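Local coordinates for fiber (Bovine adenovirus 4, PDB 4UE0), which forms the trimeric head domain of the viral fibre, a capsid protein that probably attaches the virus to its host-cell receptor, at residues 65-77 against 82-94. Sequence-based numbering, arbitrary orientation.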
loop_
_atom_site.group_PDB
_atom_site.type_symbol
_atom_site.label_atom_id
_atom_site.label_comp_id
_atom_site.label_asym_id
_atom_site.label_seq_id
_atom_site.Cartn_x
_atom_site.Cartn_y
_atom_site.Cartn_z
ATOM N N VAL A 65 12.857 0.465 16.569
ATOM C CA VAL A 65 13.856 -0.414 17.158
ATOM C C VAL A 65 15.090 -0.463 16.283
ATOM O O VAL A 65 16.197 -0.619 16.785
ATOM C CB VAL A 65 13.278 -1.840 17.316
ATOM C CG1 VAL A 65 14.363 -2.875 17.585
ATOM C CG2 VAL A 65 12.237 -1.851 18.428
ATOM N N MET A 66 14.899 -0.374 14.973
ATOM C CA MET A 66 16.002 -0.516 14.038
ATOM C C MET A 66 16.655 0.841 13.795
ATOM O O MET A 66 16.029 1.905 13.988
ATOM C CB MET A 66 15.511 -1.122 12.707
ATOM C CG MET A 66 14.814 -2.478 12.834
ATOM S SD MET A 66 15.777 -3.797 13.639
ATOM C CE MET A 66 16.785 -4.407 12.282
ATOM N N ASP A 67 17.907 0.802 13.351
ATOM C CA ASP A 67 18.611 2.021 12.958
ATOM C C ASP A 67 18.018 2.657 11.682
ATOM O O ASP A 67 17.987 3.883 11.564
ATOM C CB ASP A 67 20.110 1.748 12.790
ATOM C CG ASP A 67 20.824 1.586 14.124
ATOM O OD1 ASP A 67 20.137 1.536 15.179
ATOM O OD2 ASP A 67 22.078 1.517 14.118
ATOM N N SER A 68 17.533 1.844 10.734
ATOM C CA SER A 68 16.979 2.395 9.490
ATOM C C SER A 68 15.642 3.091 9.742
ATOM O O SER A 68 14.778 2.551 10.455
ATOM C CB SER A 68 16.782 1.310 8.413
ATOM O OG SER A 68 18.004 1.075 7.733
ATOM N N PRO A 69 15.440 4.262 9.125
ATOM C CA PRO A 69 14.107 4.858 9.141
ATOM C C PRO A 69 13.131 4.009 8.334
ATOM O O PRO A 69 13.546 3.255 7.434
ATOM C CB PRO A 69 14.315 6.225 8.479
ATOM C CG PRO A 69 15.749 6.427 8.311
ATOM C CD PRO A 69 16.396 5.084 8.363
ATOM N N PHE A 70 11.854 4.183 8.622
ATOM C CA PHE A 70 10.815 3.650 7.762
ATOM C C PHE A 70 10.792 4.447 6.458
ATOM O O PHE A 70 10.962 5.668 6.471
ATOM C CB PHE A 70 9.460 3.742 8.434
ATOM C CG PHE A 70 9.301 2.870 9.641
ATOM C CD1 PHE A 70 9.600 3.333 10.915
ATOM C CD2 PHE A 70 8.775 1.594 9.519
ATOM C CE1 PHE A 70 9.444 2.511 12.015
ATOM C CE2 PHE A 70 8.596 0.789 10.632
ATOM C CZ PHE A 70 8.935 1.244 11.870
ATOM N N TYR A 71 10.551 3.742 5.343
ATOM C CA TYR A 71 10.436 4.390 4.039
ATOM C C TYR A 71 9.175 3.879 3.349
ATOM O O TYR A 71 8.996 2.690 3.142
ATOM C CB TYR A 71 11.693 4.139 3.147
ATOM C CG TYR A 71 11.503 4.726 1.782
ATOM C CD1 TYR A 71 11.461 6.118 1.584
ATOM C CD2 TYR A 71 11.203 3.921 0.717
ATOM C CE1 TYR A 71 11.135 6.664 0.373
ATOM C CE2 TYR A 71 10.890 4.455 -0.526
ATOM C CZ TYR A 71 10.803 5.835 -0.693
ATOM O OH TYR A 71 10.432 6.389 -1.890
ATOM N N ALA A 72 8.321 4.816 2.928
ATOM C CA ALA A 72 7.094 4.526 2.194
ATOM C C ALA A 72 6.912 5.564 1.105
ATOM O O ALA A 72 7.760 6.434 0.913
ATOM C CB ALA A 72 5.900 4.498 3.138
ATOM N N SER A 73 5.824 5.491 0.346
ATOM C CA SER A 73 5.494 6.514 -0.627
ATOM C C SER A 73 4.025 6.859 -0.553
ATOM O O SER A 73 3.204 6.086 -0.038
ATOM C CB SER A 73 5.865 6.129 -2.054
ATOM O OG SER A 73 4.999 5.118 -2.521
ATOM N N CYS A 74 3.699 8.029 -1.056
ATOM C CA CYS A 74 2.336 8.493 -1.168
ATOM C C CYS A 74 2.213 9.363 -2.383
ATOM O O CYS A 74 3.214 9.665 -3.045
ATOM C CB CYS A 74 1.912 9.220 0.118
ATOM S SG CYS A 74 2.795 10.742 0.426
ATOM N N THR A 75 0.983 9.789 -2.699
ATOM C CA THR A 75 0.745 10.611 -3.875
ATOM C C THR A 75 -0.224 11.742 -3.571
ATOM O O THR A 75 -0.987 11.710 -2.618
ATOM C CB THR A 75 0.178 9.794 -5.057
ATOM O OG1 THR A 75 -1.164 9.373 -4.774
ATOM C CG2 THR A 75 1.069 8.595 -5.412
ATOM N N GLN A 76 -0.171 12.723 -4.466
ATOM C CA GLN A 76 -1.247 13.710 -4.619
ATOM C C GLN A 76 -1.619 13.812 -6.101
ATOM O O GLN A 76 -0.773 13.663 -6.979
ATOM C CB GLN A 76 -0.828 15.108 -4.161
ATOM C CG GLN A 76 -0.613 15.222 -2.668
ATOM C CD GLN A 76 -0.187 16.615 -2.298
ATOM O OE1 GLN A 76 0.827 17.126 -2.788
ATOM N NE2 GLN A 76 -0.969 17.281 -1.458
ATOM N N GLN A 77 -2.896 14.041 -6.344
ATOM C CA GLN A 77 -3.425 14.266 -7.686
ATOM C C GLN A 77 -3.604 15.751 -7.876
ATOM O O GLN A 77 -4.378 16.389 -7.161
ATOM C CB GLN A 77 -4.740 13.536 -7.843
ATOM C CG GLN A 77 -5.392 13.739 -9.192
ATOM C CD GLN A 77 -6.596 12.880 -9.400
ATOM O OE1 GLN A 77 -6.576 11.707 -9.108
ATOM N NE2 GLN A 77 -7.644 13.460 -9.948
ATOM N N THR A 82 -2.379 15.217 -13.226
ATOM C CA THR A 82 -1.087 14.562 -13.074
ATOM C C THR A 82 -0.922 14.091 -11.617
ATOM O O THR A 82 -1.504 14.668 -10.690
ATOM C CB THR A 82 0.098 15.463 -13.443
ATOM O OG1 THR A 82 0.087 16.604 -12.598
ATOM C CG2 THR A 82 0.003 15.916 -14.885
ATOM N N ILE A 83 -0.131 13.045 -11.440
ATOM C CA ILE A 83 0.105 12.451 -10.122
ATOM C C ILE A 83 1.534 12.698 -9.704
ATOM O O ILE A 83 2.454 12.378 -10.439
ATOM C CB ILE A 83 -0.163 10.938 -10.145
ATOM C CG1 ILE A 83 -1.584 10.642 -10.664
ATOM C CG2 ILE A 83 0.037 10.367 -8.753
ATOM C CD1 ILE A 83 -2.693 11.304 -9.850
ATOM N N LYS A 84 1.701 13.280 -8.521
ATOM C CA LYS A 84 3.014 13.443 -7.919
ATOM C C LYS A 84 3.189 12.372 -6.859
ATOM O O LYS A 84 2.318 12.201 -6.004
ATOM C CB LYS A 84 3.171 14.836 -7.268
ATOM C CG LYS A 84 4.542 15.072 -6.646
ATOM C CD LYS A 84 5.616 15.557 -7.590
ATOM C CE LYS A 84 6.728 16.221 -6.776
ATOM N NZ LYS A 84 7.744 16.911 -7.613
ATOM N N THR A 85 4.299 11.649 -6.933
ATOM C CA THR A 85 4.670 10.643 -5.934
ATOM C C THR A 85 5.744 11.212 -5.019
ATOM O O THR A 85 6.702 11.824 -5.477
ATOM C CB THR A 85 5.156 9.367 -6.619
ATOM O OG1 THR A 85 4.134 8.890 -7.491
ATOM C CG2 THR A 85 5.469 8.284 -5.614
ATOM N N TYR A 86 5.558 11.030 -3.716
ATOM C CA TYR A 86 6.476 11.476 -2.677
ATOM C C TYR A 86 7.029 10.316 -1.911
ATOM O O TYR A 86 6.278 9.396 -1.550
ATOM C CB TYR A 86 5.782 12.404 -1.687
ATOM C CG TYR A 86 5.094 13.578 -2.321
ATOM C CD1 TYR A 86 3.767 13.482 -2.720
ATOM C CD2 TYR A 86 5.734 14.795 -2.505
ATOM C CE1 TYR A 86 3.095 14.530 -3.282
ATOM C CE2 TYR A 86 5.067 15.869 -3.092
ATOM C CZ TYR A 86 3.753 15.739 -3.461
ATOM O OH TYR A 86 3.096 16.813 -4.044
ATOM N N GLY A 87 8.327 10.363 -1.655
ATOM C CA GLY A 87 8.924 9.472 -0.695
ATOM C C GLY A 87 8.664 9.972 0.720
ATOM O O GLY A 87 8.669 11.184 0.953
ATOM N N VAL A 88 8.416 9.051 1.644
ATOM C CA VAL A 88 8.099 9.364 3.033
ATOM C C VAL A 88 9.093 8.616 3.919
ATOM O O VAL A 88 9.161 7.403 3.874
ATOM C CB VAL A 88 6.674 8.924 3.402
ATOM C CG1 VAL A 88 6.345 9.460 4.788
ATOM C CG2 VAL A 88 5.649 9.389 2.381
ATOM N N THR A 89 9.922 9.373 4.621
ATOM C CA THR A 89 10.942 8.787 5.503
ATOM C C THR A 89 10.587 9.158 6.929
ATOM O O THR A 89 10.469 10.351 7.233
ATOM C CB THR A 89 12.338 9.317 5.119
ATOM O OG1 THR A 89 12.619 8.971 3.742
ATOM C CG2 THR A 89 13.404 8.692 6.013
ATOM N N ILE A 90 10.411 8.161 7.779
ATOM C CA ILE A 90 9.974 8.382 9.145
ATOM C C ILE A 90 11.043 7.883 10.099
ATOM O O ILE A 90 11.431 6.730 10.086
ATOM C CB ILE A 90 8.650 7.693 9.470
ATOM C CG1 ILE A 90 7.596 7.923 8.381
ATOM C CG2 ILE A 90 8.162 8.208 10.819
ATOM C CD1 ILE A 90 7.516 6.854 7.293
ATOM N N SER A 91 11.560 8.830 10.870
ATOM C CA SER A 91 12.714 8.633 11.750
ATOM C C SER A 91 12.400 9.164 13.164
ATOM O O SER A 91 11.440 9.912 13.338
ATOM C CB SER A 91 13.933 9.363 11.156
ATOM O OG SER A 91 13.715 10.746 10.974
ATOM N N LYS A 92 13.206 8.739 14.133
ATOM C CA LYS A 92 13.070 9.196 15.501
ATOM C C LYS A 92 14.432 9.659 16.010
ATOM O O LYS A 92 15.461 9.009 15.776
ATOM C CB LYS A 92 12.533 8.070 16.370
ATOM C CG LYS A 92 12.271 8.476 17.801
ATOM C CD LYS A 92 11.492 7.423 18.562
ATOM C CE LYS A 92 12.399 6.353 19.122
ATOM N NZ LYS A 92 13.254 6.879 20.225
ATOM N N LYS A 93 14.434 10.795 16.701
ATOM C CA LYS A 93 15.574 11.247 17.490
ATOM C C LYS A 93 15.008 11.629 18.855
ATOM O O LYS A 93 14.150 12.500 18.949
ATOM C CB LYS A 93 16.307 12.411 16.829
ATOM C CG LYS A 93 17.521 12.824 17.649
ATOM C CD LYS A 93 18.322 13.985 17.079
ATOM C CE LYS A 93 19.566 14.240 17.942
ATOM N NZ LYS A 93 20.247 15.563 17.763
ATOM N N GLN A 94 15.473 10.938 19.890
ATOM C CA GLN A 94 14.907 11.018 21.235
ATOM C C GLN A 94 13.436 10.685 21.098
ATOM O O GLN A 94 13.113 9.670 20.498
ATOM C CB GLN A 94 15.215 12.368 21.886
ATOM C CG GLN A 94 16.713 12.614 21.935
ATOM C CD GLN A 94 17.065 13.927 22.562
ATOM O OE1 GLN A 94 17.095 14.971 21.898
ATOM N NE2 GLN A 94 17.319 13.893 23.849
#
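Strands 70-77 and 83-93 form a long antiparallel beta hairpin, in which Phe-70/Ile-90, Ala-72/Val-88, Cys-74/Tyr-86 and Gln-76/Lys-84 are hydrogen-bonded pairs, each joined by two backbone bonds; the straightest runs from Tyr-86 N to Cys-74 O (2.8 Å, 176°). The side chains of these pairs share one face, which is largely apolar toward the Phe-70 end. There Ile-90 CD1 rests against Phe-70 CB at 3.8 Å, while the small Ala-72 lies beside the branched Val-88, whose CG2 meets Cys-74 SG at 3.7 Å. Strands 34-40 and 114-120 supply Leu-38 and Ile-118 to the same core. Farther along, Tyr-86 has CG anti to its carbonyl carbon (chi1 -54°), which carries the ring along its neighbour strand to Gln-76. Its OH lies 2.6 Å from Gln-76 OE1, a short approach that counts only as a weak, unsettled hydrogen bond, with ring and amide planes 65° apart; Glu-106 N and Ile-109 O hold the two ends of that amide.

The other face carries Tyr-71, Ser-73, Thr-75 and Ile-83. Gly-87 suits its place because Tyr-71 CE1 passes 3.7 Å from its CA, taking the room of a side chain. Tyr-71 OH then hydrogen-bonds Thr-75 OG1 of a neighbouring subunit. The hairpin thus turns a face that is apolar from Phe-70 to Cys-74, and polar beyond, to its own subunit, and a mixed face, rich in hydroxyls but including the Tyr-71 ring and Ile-83, to the neighbouring subunits.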